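Local coordinates for protein 6-pyruvoyl tetrahydrobiopterin synthase (Plasmodium vivax, PDB 3LX3) that belongs to the 6-pyruvoyl tetrahydropterin synthase family, forming an assembly of six chains with bound zinc and 2-amino-1,5-dihydropteridine-4,6-dione, at residues Pro28-Asn33 against Ile73-Val78; Asp105-Thr110 against Cys124-Ile129. All blocks are in the same frame, centred on the assembly; numbering follows the deposited sequence. Where two conformers were deposited one is given.

Interaction 1: residues Pro28-Asn33 against Ile73-Val78; sequences PLFSFN and ILKEKV
Sheet-to-helix packing of the 6-pyruvoyl tetrahydropterin synthase family joins F30, at the corner of the long broken strand 20-40, to V78 and K75 on helix 71-85. F30 is the centre of an inverse gamma turn (phi/psi -88/66°) within the corner 28-30, after which the chain runs on as a strand. Its ring meets the helix in two ways. Over one face lies the V78 methyl CG1, with F30 CG to V78 CG1 at 3.5 Å and F30 CD2 to V78 CG1 at 3.6 Å, so the methyl sits near the root of the ring and not over its middle. With CG1 anti to the backbone N (chi1 174°), that methyl is the branch of V78 that touches the ring. At the far end of the ring, near its plane, F30 CZ meets K75 CG at 3.8 Å. The contact is wholly apolar, with no hydrogen bond between the two segments. K75 gives it only the base of its side chain; the chain extends beyond CG, and NZ is hydrogen-bonded to S171 OG and Q172 OE1 of the fourth subunit. F30 packs along helix 71-85, touching R79 and C82 as well, and its backbone is hydrogen-bonded to V54 on strand 48-61. V78 in turn touches both L56 of that strand and L145 of helix 134-149.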
# COMPACT_ATOMS: atom_id res chain seq x y z
N PRO A 28 -1.99 9.90 -3.08
CA PRO A 28 -1.72 10.58 -1.81
C PRO A 28 -1.54 12.12 -1.98
O PRO A 28 -1.63 12.86 -0.98
CB PRO A 28 -0.42 9.90 -1.30
CG PRO A 28 0.14 9.19 -2.45
CD PRO A 28 -0.99 8.84 -3.37
N LEU A 29 -1.32 12.58 -3.20
CA LEU A 29 -1.31 14.02 -3.52
C LEU A 29 -2.62 14.79 -3.41
O LEU A 29 -2.60 16.00 -3.28
CB LEU A 29 -0.91 14.22 -4.97
CG LEU A 29 0.45 14.76 -5.36
CD1 LEU A 29 0.58 14.58 -6.88
CD2 LEU A 29 0.59 16.24 -4.98
N PHE A 30 -3.74 14.10 -3.58
CA PHE A 30 -5.08 14.70 -3.58
C PHE A 30 -5.48 14.68 -2.11
O PHE A 30 -6.41 13.96 -1.66
CB PHE A 30 -6.10 13.87 -4.37
CG PHE A 30 -5.72 13.61 -5.78
CD1 PHE A 30 -4.67 14.29 -6.38
CD2 PHE A 30 -6.41 12.65 -6.50
CE1 PHE A 30 -4.32 14.02 -7.68
CE2 PHE A 30 -6.05 12.37 -7.81
CZ PHE A 30 -5.00 13.07 -8.38
N SER A 31 -4.74 15.48 -1.37
CA SER A 31 -4.83 15.51 0.09
C SER A 31 -5.09 16.91 0.60
O SER A 31 -4.65 17.91 -0.02
CB SER A 31 -3.53 15.00 0.72
OG SER A 31 -2.41 15.79 0.32
N PHE A 32 -5.77 16.99 1.72
CA PHE A 32 -5.90 18.25 2.46
C PHE A 32 -5.70 17.93 3.93
O PHE A 32 -6.45 17.15 4.51
CB PHE A 32 -7.19 19.05 2.19
CG PHE A 32 -8.49 18.27 2.19
CD1 PHE A 32 -9.38 18.37 3.27
CD2 PHE A 32 -8.88 17.50 1.09
CE1 PHE A 32 -10.62 17.72 3.21
CE2 PHE A 32 -10.07 16.83 1.10
CZ PHE A 32 -10.93 16.93 2.15
N ASN A 33 -4.65 18.49 4.50
CA ASN A 33 -4.28 18.23 5.85
C ASN A 33 -4.85 19.32 6.72
O ASN A 33 -4.44 20.48 6.65
CB ASN A 33 -2.76 18.20 5.92
CG ASN A 33 -2.15 17.09 5.03
OD1 ASN A 33 -2.84 16.23 4.47
ND2 ASN A 33 -0.85 17.19 4.83
N ILE A 73 -6.51 16.72 -16.81
CA ILE A 73 -7.51 17.73 -16.43
C ILE A 73 -8.12 17.35 -15.10
O ILE A 73 -8.27 18.19 -14.20
CB ILE A 73 -8.64 17.84 -17.52
CG1 ILE A 73 -8.04 18.26 -18.85
CG2 ILE A 73 -9.72 18.82 -17.08
CD1 ILE A 73 -9.05 18.17 -20.03
N LEU A 74 -8.48 16.08 -14.94
CA LEU A 74 -9.06 15.59 -13.69
C LEU A 74 -8.11 15.82 -12.53
O LEU A 74 -8.51 16.34 -11.48
CB LEU A 74 -9.41 14.09 -13.75
CG LEU A 74 -10.32 13.70 -14.91
CD1 LEU A 74 -10.72 12.23 -14.80
CD2 LEU A 74 -11.57 14.63 -15.02
N LYS A 75 -6.84 15.48 -12.72
CA LYS A 75 -5.88 15.63 -11.67
C LYS A 75 -5.68 17.09 -11.29
O LYS A 75 -5.58 17.42 -10.10
CB LYS A 75 -4.56 15.00 -12.07
CG LYS A 75 -4.59 13.46 -12.13
CD LYS A 75 -3.20 12.91 -12.44
CE LYS A 75 -3.04 11.46 -11.99
NZ LYS A 75 -1.72 10.85 -12.45
N GLU A 76 -5.60 17.95 -12.30
CA GLU A 76 -5.38 19.39 -12.09
C GLU A 76 -6.50 19.96 -11.22
O GLU A 76 -6.23 20.66 -10.25
CB GLU A 76 -5.31 20.13 -13.42
CG GLU A 76 -5.17 21.64 -13.29
CD GLU A 76 -5.18 22.31 -14.64
OE1 GLU A 76 -4.54 21.78 -15.57
OE2 GLU A 76 -5.84 23.37 -14.76
N LYS A 77 -7.74 19.60 -11.57
CA LYS A 77 -8.90 20.14 -10.87
C LYS A 77 -9.07 19.55 -9.48
O LYS A 77 -9.39 20.30 -8.54
CB LYS A 77 -10.17 19.99 -11.68
CG LYS A 77 -10.11 20.71 -13.03
CD LYS A 77 -9.74 22.19 -12.92
CE LYS A 77 -9.71 22.84 -14.30
NZ LYS A 77 -9.15 24.20 -14.17
N VAL A 78 -8.81 18.24 -9.29
CA VAL A 78 -8.82 17.67 -7.92
C VAL A 78 -7.75 18.34 -7.04
O VAL A 78 -8.02 18.71 -5.90
CB VAL A 78 -8.65 16.13 -7.91
CG1 VAL A 78 -8.52 15.60 -6.46
CG2 VAL A 78 -9.84 15.45 -8.67

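Interaction 2: residues Asp105-Thr110 against Cys124-Ile129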
# COMPACT_ATOMS: atom_id res chain seq x y z
N ASP A 105 -9.93 39.78 14.12
CA ASP A 105 -9.59 38.99 12.91
C ASP A 105 -9.63 37.49 13.18
O ASP A 105 -8.99 36.71 12.48
CB ASP A 105 -8.22 39.42 12.39
CG ASP A 105 -8.19 40.88 12.04
OD1 ASP A 105 -9.14 41.36 11.45
OD2 ASP A 105 -7.17 41.52 12.40
N ASN A 106 -10.42 37.11 14.17
CA ASN A 106 -10.61 35.70 14.55
C ASN A 106 -12.05 35.26 14.43
O ASN A 106 -12.98 36.07 14.42
CB ASN A 106 -10.20 35.48 16.01
CG ASN A 106 -8.72 35.29 16.19
OD1 ASN A 106 -7.92 35.97 15.52
ND2 ASN A 106 -8.34 34.34 17.08
N PHE A 107 -12.22 33.93 14.34
CA PHE A 107 -13.51 33.28 14.58
C PHE A 107 -13.46 32.68 15.96
O PHE A 107 -12.50 31.93 16.30
CB PHE A 107 -13.80 32.17 13.57
CG PHE A 107 -14.11 32.65 12.16
CD1 PHE A 107 -15.20 33.47 11.90
CD2 PHE A 107 -13.30 32.26 11.10
CE1 PHE A 107 -15.48 33.88 10.61
CE2 PHE A 107 -13.57 32.68 9.82
CZ PHE A 107 -14.65 33.51 9.59
N LYS A 108 -14.47 33.00 16.75
CA LYS A 108 -14.66 32.41 18.08
C LYS A 108 -15.85 31.44 17.99
O LYS A 108 -16.92 31.80 17.53
CB LYS A 108 -14.86 33.48 19.14
CG LYS A 108 -15.22 32.94 20.53
CD LYS A 108 -15.42 34.09 21.48
CE LYS A 108 -15.86 33.58 22.82
NZ LYS A 108 -16.06 34.72 23.78
N ILE A 109 -15.64 30.21 18.42
CA ILE A 109 -16.64 29.17 18.32
C ILE A 109 -17.00 28.74 19.73
O ILE A 109 -16.13 28.37 20.49
CB ILE A 109 -16.10 27.94 17.58
CG1 ILE A 109 -15.60 28.33 16.19
CG2 ILE A 109 -17.21 26.85 17.47
CD1 ILE A 109 -14.97 27.16 15.44
N THR A 110 -18.29 28.83 20.07
CA THR A 110 -18.78 28.40 21.37
C THR A 110 -19.71 27.21 21.17
O THR A 110 -20.61 27.23 20.32
CB THR A 110 -19.51 29.50 22.10
OG1 THR A 110 -18.66 30.66 22.21
CG2 THR A 110 -19.89 29.03 23.51
N CYS A 124 -8.83 29.43 8.91
CA CYS A 124 -10.05 28.66 8.74
C CYS A 124 -10.54 28.72 7.28
O CYS A 124 -10.34 29.75 6.60
CB CYS A 124 -11.17 29.22 9.60
SG CYS A 124 -10.81 29.25 11.38
N VAL A 125 -11.18 27.62 6.87
CA VAL A 125 -11.91 27.61 5.62
C VAL A 125 -13.37 27.42 5.98
O VAL A 125 -13.73 26.41 6.60
CB VAL A 125 -11.33 26.61 4.62
CG1 VAL A 125 -9.97 27.14 4.12
CG2 VAL A 125 -11.20 25.19 5.19
N GLN A 126 -14.17 28.42 5.61
CA GLN A 126 -15.59 28.40 5.89
C GLN A 126 -16.27 27.64 4.77
O GLN A 126 -16.31 28.09 3.60
CB GLN A 126 -16.19 29.80 6.00
CG GLN A 126 -15.96 30.46 7.34
CD GLN A 126 -16.93 31.58 7.54
OE1 GLN A 126 -16.89 32.57 6.82
NE2 GLN A 126 -17.84 31.42 8.50
N ILE A 127 -16.82 26.49 5.12
CA ILE A 127 -17.43 25.56 4.16
C ILE A 127 -18.93 25.45 4.43
O ILE A 127 -19.34 25.35 5.60
CB ILE A 127 -16.76 24.13 4.36
CG1 ILE A 127 -15.22 24.21 4.30
CG2 ILE A 127 -17.36 23.15 3.35
CD1 ILE A 127 -14.76 24.79 2.97
N PRO A 128 -19.78 25.50 3.38
CA PRO A 128 -21.25 25.51 3.55
C PRO A 128 -21.83 24.13 3.85
O PRO A 128 -22.61 23.53 3.08
CB PRO A 128 -21.73 26.09 2.22
CG PRO A 128 -20.68 25.67 1.23
CD PRO A 128 -19.39 25.81 1.99
N ILE A 129 -21.43 23.65 5.03
CA ILE A 129 -21.85 22.37 5.56
C ILE A 129 -22.30 22.54 7.01
O ILE A 129 -21.94 23.51 7.68
CB ILE A 129 -20.74 21.32 5.44
CG1 ILE A 129 -19.52 21.69 6.25
CG2 ILE A 129 -20.41 21.10 3.94
CD1 ILE A 129 -18.32 20.67 6.16
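F107 reaches from strand 106-111 to C124 and Q126 on strand 124-127, joining two separate small sheets through side chains alone. The nearest CA atoms, those of F107 and C124, are 8.2 Å apart, and no hydrogen bond crosses between the segments, so the two strands are not paired here. The first kind of interaction is sulfur-aromatic. C124 SG lies 5.3 Å from the centroid of the F107 ring and 79° off the ring normal, which puts the sulfur at the ring edge, near its plane. The touching ring atom is CD2, at 3.9 Å from C124 SG, and C124 CB lies alongside at 4.0 Å from the same F107 CD2. The second kind is van der Waals contact between the ring and the amide end of Q126. F107 CZ comes within 3.6 Å of Q126 CD and 3.7 Å of Q126 OE1. Ring and amide planes are 37° apart, too far from parallel for a flat stack, and the approach is oblique. Although the CB of Q126 does not point at the opposite strand, its chain is extended beyond CG (chi2 -161°), which carries the amide out to the ring. Apolar neighbours continue the contact: L91 of strand 89-92 touches both F107 and Q126, and I100 of strand 98-103 also packs on F107. Chemically, the contact is mixed. The buried ring meets the buried, polarisable sulfur with its C-H rim, an orientation in which the slightly positive ring hydrogens would probably face sulfur electron density, whereas the exposed glutamine covers the ring end with a polar amide and forms the solvent-side border of an otherwise hydrophobic junction.

Along the chain the two contacts come in series: 28-33 and 73-78 both precede 105-110 and 124-129. Their centres are 24 Å apart and their nearest atoms about 7 Å, without touching. They share no beta-sheet: 28-33 lies on a strand of the five-stranded antiparallel sheet, whereas interaction 2 joins the three-stranded sheet containing 106-111 to the two-stranded parallel sheet containing 124-127. Both border helix 134-149, where I137 is touched by F32 of 28-33 and by I129 of 124-129. One contact thus ties the main antiparallel sheet to helix 71-85, and the other joins the two smaller beta-sheets of the same family domain.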